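Local coordinates for protein endo-1,4-beta-mannanase (Eisenia fetida, PDB 5Y6T) that probably hydrolyses internal beta-1,4-mannosidic linkages in mannans, as an endo-acting, cold-adapted glycoside hydrolase of family GH5, at residues M95-Y107 with P148-G160. Sequence-based numbering, arbitrary orientation. Where two conformers were deposited one is given.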
ATOM      1  N   MET A  95      15.452  10.910   6.114  1.00 20.29           N
ATOM      2  CA  MET A  95      14.358   9.979   5.887  1.00 21.17           C
ATOM      3  C   MET A  95      14.697   8.579   6.334  1.00 21.59           C
ATOM      4  O   MET A  95      13.918   7.897   6.963  1.00 21.29           O
ATOM      5  CB  MET A  95      13.892  10.004   4.440  1.00 19.82           C
ATOM      6  CG  MET A  95      12.652   9.126   4.234  1.00 19.40           C
ATOM      7  SD  MET A  95      12.049   9.225   2.580  1.00 21.49           S
ATOM      8  CE  MET A  95      11.329  10.900   2.653  1.00 20.24           C
ATOM      9  N   THR A  96      15.823   8.065   5.876  1.00 20.25           N
ATOM     10  CA  THR A  96      16.168   6.694   6.240  1.00 20.14           C
ATOM     11  C   THR A  96      16.276   6.438   7.730  1.00 23.69           C
ATOM     12  O   THR A  96      15.697   5.477   8.231  1.00 23.22           O
ATOM     13  CB  THR A  96      17.474   6.265   5.512  1.00 21.07           C
ATOM     14  OG1 THR A  96      17.325   6.470   4.111  1.00 24.58           O
ATOM     15  CG2 THR A  96      17.764   4.862   5.773  1.00 21.39           C
ATOM     16  N   SER A  97      16.990   7.313   8.441  1.00 21.10           N
ATOM     17  CA  SER A  97      17.091   7.211   9.871  1.00 22.20           C
ATOM     18  C   SER A  97      15.749   7.413  10.563  1.00 20.83           C
ATOM     19  O   SER A  97      15.467   6.799  11.591  1.00 21.59           O
ATOM     20  CB  SER A  97      18.210   8.154  10.439  1.00 28.23           C
ATOM     21  OG  SER A  97      18.053   9.485  10.108  1.00 37.50           O
ATOM     22  N   ASP A  98      14.904   8.287  10.016  1.00 20.70           N
ATOM     23  CA  ASP A  98      13.591   8.514  10.583  1.00 19.98           C
ATOM     24  C   ASP A  98      12.769   7.223  10.491  1.00 19.61           C
ATOM     25  O   ASP A  98      12.180   6.778  11.450  1.00 19.89           O
ATOM     26  CB  ASP A  98      12.833   9.644   9.884  1.00 20.46           C
ATOM     27  CG  ASP A  98      13.490  11.019  10.038  1.00 22.91           C
ATOM     28  OD1 ASP A  98      14.290  11.152  10.979  1.00 23.17           O
ATOM     29  OD2 ASP A  98      13.169  11.949   9.230  1.00 22.77           O
ATOM     30  N   LEU A  99      12.705   6.642   9.285  1.00 19.39           N
ATOM     31  CA  LEU A  99      11.994   5.386   9.131  1.00 19.59           C
ATOM     32  C   LEU A  99      12.595   4.245   9.992  1.00 20.20           C
ATOM     33  O   LEU A  99      11.877   3.374  10.465  1.00 20.77           O
ATOM     34  CB  LEU A  99      11.994   4.954   7.673  1.00 19.71           C
ATOM     35  CG  LEU A  99      11.062   5.714   6.776  1.00 20.48           C
ATOM     36  CD1 LEU A  99      11.459   5.577   5.324  1.00 23.12           C
ATOM     37  CD2 LEU A  99       9.614   5.263   7.011  1.00 20.05           C
ATOM     38  N   ALA A 100      13.928   4.234  10.099  1.00 19.99           N
ATOM     39  CA  ALA A 100      14.648   3.306  10.966  1.00 21.28           C
ATOM     40  C   ALA A 100      14.122   3.365  12.378  1.00 21.90           C
ATOM     41  O   ALA A 100      13.892   2.341  12.943  1.00 21.20           O
ATOM     42  CB  ALA A 100      16.207   3.451  10.879  1.00 20.34           C
ATOM     43  N   GLN A 101      14.019   4.557  12.941  1.00 23.45           N
ATOM     44  CA  GLN A 101      13.525   4.759  14.312  1.00 23.91           C
ATOM     45  C   GLN A 101      12.094   4.190  14.415  1.00 23.10           C
ATOM     46  O   GLN A 101      11.754   3.437  15.340  1.00 21.73           O
ATOM     47  CB  GLN A 101      13.491   6.229  14.652  1.00 24.05           C
ATOM     48  CG  GLN A 101      14.821   6.932  14.913  1.00 28.24           C
ATOM     49  CD  GLN A 101      14.591   8.330  15.477  1.00 30.62           C
ATOM     50  OE1 GLN A 101      14.001   8.487  16.552  1.00 31.70           O
ATOM     51  NE2 GLN A 101      14.886   9.353  14.660  1.00 30.36           N
ATOM     52  N   PHE A 102      11.295   4.493  13.400  1.00 21.20           N
ATOM     53  CA  PHE A 102       9.871   4.075  13.385  1.00 20.77           C
ATOM     54  C   PHE A 102       9.790   2.529  13.354  1.00 20.31           C
ATOM     55  O   PHE A 102       9.106   1.906  14.155  1.00 20.45           O
ATOM     56  CB  PHE A 102       9.195   4.697  12.172  1.00 21.41           C
ATOM     57  CG  PHE A 102       7.720   4.410  12.076  1.00 19.75           C
ATOM     58  CD1 PHE A 102       6.836   5.052  12.933  1.00 20.98           C
ATOM     59  CD2 PHE A 102       7.228   3.649  11.049  1.00 22.97           C
ATOM     60  CE1 PHE A 102       5.484   4.850  12.845  1.00 22.83           C
ATOM     61  CE2 PHE A 102       5.870   3.459  10.920  1.00 21.23           C
ATOM     62  CZ  PHE A 102       4.980   4.079  11.797  1.00 22.16           C
ATOM     63  N   LEU A 103      10.624   1.932  12.515  1.00 20.19           N
ATOM     64  CA  LEU A 103      10.688   0.505  12.373  1.00 21.17           C
ATOM     65  C   LEU A 103      11.255  -0.194  13.580  1.00 20.72           C
ATOM     66  O   LEU A 103      10.809  -1.303  13.919  1.00 21.33           O
ATOM     67  CB  LEU A 103      11.490   0.103  11.130  1.00 21.11           C
ATOM     68  CG  LEU A 103      10.835   0.441   9.791  1.00 22.79           C
ATOM     69  CD1 LEU A 103      11.785   0.457   8.655  1.00 23.63           C
ATOM     70  CD2 LEU A 103       9.718  -0.551   9.482  1.00 22.32           C
ATOM     71  N   ASP A 104      12.194   0.456  14.270  1.00 22.29           N
ATOM     72  CA  ASP A 104      12.666  -0.129  15.528  1.00 22.63           C
ATOM     73  C   ASP A 104      11.558  -0.177  16.593  1.00 20.90           C
ATOM     74  O   ASP A 104      11.504  -1.136  17.367  1.00 20.75           O
ATOM     75  CB  ASP A 104      13.897   0.649  16.043  1.00 23.72           C
ATOM     76  CG  ASP A 104      15.120   0.474  15.204  1.00 24.61           C
ATOM     77  OD1 ASP A 104      15.209  -0.423  14.264  1.00 24.23           O
ATOM     78  OD2 ASP A 104      16.048   1.233  15.518  1.00 24.55           O
ATOM     79  N   VAL A 105      10.751   0.895  16.672  1.00 23.16           N
ATOM     80  CA  VAL A 105       9.587   0.905  17.579  1.00 22.32           C
ATOM     81  C   VAL A 105       8.566  -0.168  17.174  1.00 24.31           C
ATOM     82  O   VAL A 105       8.033  -0.905  18.005  1.00 21.69           O
ATOM     83  CB  VAL A 105       9.007   2.280  17.726  1.00 22.94           C
ATOM     84  CG1 VAL A 105       7.784   2.248  18.600  1.00 23.00           C
ATOM     85  CG2 VAL A 105      10.044   3.179  18.437  1.00 23.36           C
ATOM     86  N   ALA A 106       8.349  -0.300  15.858  1.00 21.09           N
ATOM     87  CA  ALA A 106       7.403  -1.319  15.381  1.00 20.95           C
ATOM     88  C   ALA A 106       7.900  -2.697  15.787  1.00 18.93           C
ATOM     89  O   ALA A 106       7.085  -3.535  16.232  1.00 22.62           O
ATOM     90  CB  ALA A 106       7.235  -1.205  13.875  1.00 20.52           C
ATOM     91  N   TYR A 107       9.205  -2.954  15.664  1.00 19.22           N
ATOM     92  CA  TYR A 107       9.723  -4.270  16.045  1.00 21.64           C
ATOM     93  C   TYR A 107       9.521  -4.559  17.527  1.00 20.74           C
ATOM     94  O   TYR A 107       9.085  -5.641  17.918  1.00 23.49           O
ATOM     95  CB  TYR A 107      11.192  -4.328  15.671  1.00 22.23           C
ATOM     96  CG  TYR A 107      11.910  -5.574  16.104  1.00 24.73           C
ATOM     97  CD1 TYR A 107      11.623  -6.774  15.539  1.00 25.19           C
ATOM     98  CD2 TYR A 107      12.977  -5.495  16.995  1.00 29.22           C
ATOM     99  CE1 TYR A 107      12.317  -7.943  15.922  1.00 27.58           C
ATOM    100  CE2 TYR A 107      13.679  -6.664  17.389  1.00 32.09           C
ATOM    101  CZ  TYR A 107      13.338  -7.859  16.831  1.00 31.64           C
ATOM    102  OH  TYR A 107      13.995  -9.013  17.212  1.00 33.45           O
ATOM    103  N   PRO A 148      19.249   3.401  -2.093  1.00 21.27           N
ATOM    104  CA  PRO A 148      19.979   3.531  -0.823  1.00 21.83           C
ATOM    105  C   PRO A 148      19.126   3.363   0.449  1.00 22.99           C
ATOM    106  O   PRO A 148      19.556   2.673   1.390  1.00 21.63           O
ATOM    107  CB  PRO A 148      20.532   4.947  -0.885  1.00 26.34           C
ATOM    108  CG  PRO A 148      20.725   5.159  -2.374  1.00 24.66           C
ATOM    109  CD  PRO A 148      19.457   4.586  -2.963  1.00 23.43           C
ATOM    110  N   MET A 149      17.917   3.947   0.424  1.00 21.88           N
ATOM    111  CA  MET A 149      16.972   3.783   1.512  1.00 21.93           C
ATOM    112  C   MET A 149      16.553   2.319   1.736  1.00 19.22           C
ATOM    113  O   MET A 149      16.560   1.798   2.843  1.00 21.00           O
ATOM    114  CB  MET A 149      15.769   4.708   1.306  1.00 21.18           C
ATOM    115  CG  MET A 149      14.706   4.520   2.327  1.00 22.37           C
ATOM    116  SD  MET A 149      13.465   5.805   2.177  1.00 23.53           S
ATOM    117  CE  MET A 149      12.963   5.577   0.505  1.00 25.38           C
ATOM    118  N   VAL A 150      16.152   1.681   0.654  1.00 20.03           N
ATOM    119  CA  VAL A 150      15.650   0.325   0.709  1.00 20.41           C
ATOM    120  C   VAL A 150      16.775  -0.590   1.241  1.00 19.63           C
ATOM    121  O   VAL A 150      16.536  -1.441   2.043  1.00 20.86           O
ATOM    122  CB  VAL A 150      15.132  -0.094  -0.642  1.00 22.40           C
ATOM    123  CG1 VAL A 150      14.929  -1.610  -0.666  1.00 24.23           C
ATOM    124  CG2 VAL A 150      13.816   0.623  -0.973  1.00 22.21           C
ATOM    125  N   SER A 151      17.960  -0.422   0.685  1.00 19.70           N
ATOM    126  CA  SER A 151      19.121  -1.256   1.112  1.00 22.48           C
ATOM    127  C   SER A 151      19.433  -1.089   2.601  1.00 22.52           C
ATOM    128  O   SER A 151      19.655  -2.000   3.353  1.00 22.14           O
ATOM    129  CB  SER A 151      20.361  -0.847   0.250  1.00 25.40           C
ATOM    130  OG  SER A 151      21.507  -1.622   0.683  1.00 26.93           O
ATOM    131  N   ALA A 152      19.480   0.154   3.058  1.00 23.23           N
ATOM    132  CA  ALA A 152      19.833   0.430   4.418  1.00 25.40           C
ATOM    133  C   ALA A 152      18.774  -0.174   5.344  1.00 25.84           C
ATOM    134  O   ALA A 152      19.116  -0.508   6.462  1.00 25.14           O
ATOM    135  CB  ALA A 152      19.912   1.940   4.647  1.00 24.27           C
ATOM    136  N   LEU A 153      17.494  -0.163   4.930  1.00 22.27           N
ATOM    137  CA  LEU A 153      16.406  -0.678   5.777  1.00 22.02           C
ATOM    138  C   LEU A 153      16.131  -2.171   5.673  1.00 22.17           C
ATOM    139  O   LEU A 153      15.145  -2.706   6.232  1.00 22.11           O
ATOM    140  CB  LEU A 153      15.100   0.153   5.551  1.00 22.19           C
ATOM    141  CG  LEU A 153      15.288   1.605   5.894  1.00 23.09           C
ATOM    142  CD1 LEU A 153      13.986   2.291   5.492  1.00 24.35           C
ATOM    143  CD2 LEU A 153      15.549   1.826   7.361  1.00 22.88           C
ATOM    144  N   SER A 154      16.950  -2.844   4.859  1.00 20.59           N
ATOM    145  CA  SER A 154      16.719  -4.257   4.459  1.00 21.34           C
ATOM    146  C   SER A 154      16.895  -5.266   5.546  1.00 23.49           C
ATOM    147  O   SER A 154      16.599  -6.416   5.338  1.00 22.93           O
ATOM    148  CB  SER A 154      17.664  -4.639   3.296  1.00 21.11           C
ATOM    149  OG  SER A 154      19.032  -4.641   3.695  1.00 23.75           O
ATOM    150  N   GLY A 155      17.407  -4.825   6.692  1.00 21.66           N
ATOM    151  CA  GLY A 155      17.511  -5.709   7.839  1.00 25.65           C
ATOM    152  C   GLY A 155      16.495  -5.502   8.941  1.00 24.30           C
ATOM    153  O   GLY A 155      16.434  -6.271   9.889  1.00 24.47           O
ATOM    154  N   LYS A 156      15.577  -4.553   8.744  1.00 22.21           N
ATOM    155  CA  LYS A 156      14.615  -4.222   9.780  1.00 20.88           C
ATOM    156  C   LYS A 156      13.500  -5.291   9.731  1.00 21.87           C
ATOM    157  O   LYS A 156      12.747  -5.421   8.773  1.00 22.24           O
ATOM    158  CB  LYS A 156      14.036  -2.842   9.544  1.00 21.36           C
ATOM    159  CG  LYS A 156      15.043  -1.728   9.607  1.00 22.47           C
ATOM    160  CD  LYS A 156      15.583  -1.557  10.984  1.00 23.93           C
ATOM    161  CE  LYS A 156      16.607  -0.436  11.009  1.00 25.40           C
ATOM    162  NZ  LYS A 156      17.226  -0.312  12.370  1.00 24.03           N
ATOM    163  N   VAL A 157      13.375  -6.036  10.807  1.00 21.83           N
ATOM    164  CA  VAL A 157      12.439  -7.155  10.866  1.00 22.27           C
ATOM    165  C   VAL A 157      10.972  -6.739  10.801  1.00 23.53           C
ATOM    166  O   VAL A 157      10.128  -7.463  10.287  1.00 23.09           O
ATOM    167  CB  VAL A 157      12.717  -8.001  12.115  1.00 23.07           C
ATOM    168  CG1 VAL A 157      11.744  -9.149  12.187  1.00 23.66           C
ATOM    169  CG2 VAL A 157      14.124  -8.588  11.935  1.00 27.63           C
ATOM    170  N   ALA A 158      10.676  -5.555  11.302  1.00 21.09           N
ATOM    171  CA  ALA A 158       9.297  -5.029  11.263  1.00 22.09           C
ATOM    172  C   ALA A 158       8.918  -4.429   9.923  1.00 21.66           C
ATOM    173  O   ALA A 158       7.790  -3.873   9.819  1.00 21.57           O
ATOM    174  CB  ALA A 158       9.084  -3.985  12.339  1.00 21.55           C
ATOM    175  N   LEU A 159       9.815  -4.435   8.930  1.00 21.63           N
ATOM    176  CA  LEU A 159       9.454  -3.898   7.604  0.70 22.62           C
ATOM    177  C   LEU A 159       8.670  -4.992   6.898  1.00 21.88           C
ATOM    178  O   LEU A 159       9.250  -5.968   6.420  1.00 21.99           O
ATOM    179  CB  LEU A 159      10.671  -3.522   6.821  0.70 24.15           C
ATOM    180  CG  LEU A 159      10.617  -2.908   5.422  0.70 29.71           C
ATOM    181  CD1 LEU A 159       9.308  -2.197   5.158  0.70 29.95           C
ATOM    182  CD2 LEU A 159      11.828  -2.002   5.166  0.70 29.58           C
ATOM    183  N   GLY A 160       7.379  -4.848   6.831  1.00 19.84           N
ATOM    184  CA  GLY A 160       6.566  -5.858   6.176  1.00 19.38           C
ATOM    185  C   GLY A 160       6.640  -5.806   4.676  1.00 21.00           C
ATOM    186  O   GLY A 160       6.702  -6.878   4.020  1.00 22.05           O
TER
HETATM  187  O   HOH W   1      12.404  -3.330  12.508  1.00 21.45           O
HETATM  188  O   HOH W   2      18.038   2.224  13.577  1.00 35.33           O
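Met149 opens the contact by bringing its SD to 3.7 Å from the SD of Met95, while the same sulfur also touches CD1 of Leu99. In the (beta/alpha)8 barrel expected of a GH5 enzyme, the interface joins helix 95-108 to the last turn of helix 135-152 and the loop after it; over 95-107 and 148-152 the axes cross at -32°. CG of Met149 lies anti to the backbone N (chi1 176°), which carries the chain past OG1 of Thr96, so that SD reaches Met95 and Leu99. Ala152 then meets CG2 of Thr96, and Leu153 sets its two methyls on one face of the helix, CD1 against CB of Leu99 and CD2 against CB of Ala100. Lys156 lays its CG over CD1 of Leu103 and its CE against CB of Ala100, then ends in a salt bridge, NZ to OD1 of Asp104 at 2.8 Å, OD1 accepting through its syn lone pair; a water links NZ to OD2. A methionine here would probably leave Asp104 without its cationic mate. Val157 approaches the Tyr107 ring obliquely. Ala158 packs its CB against CB of Ala106, and a water bridges its N to O of Leu103. CD2 of Leu103 rests 3.8 Å from CA of Leu159, where strand 159-163 starts.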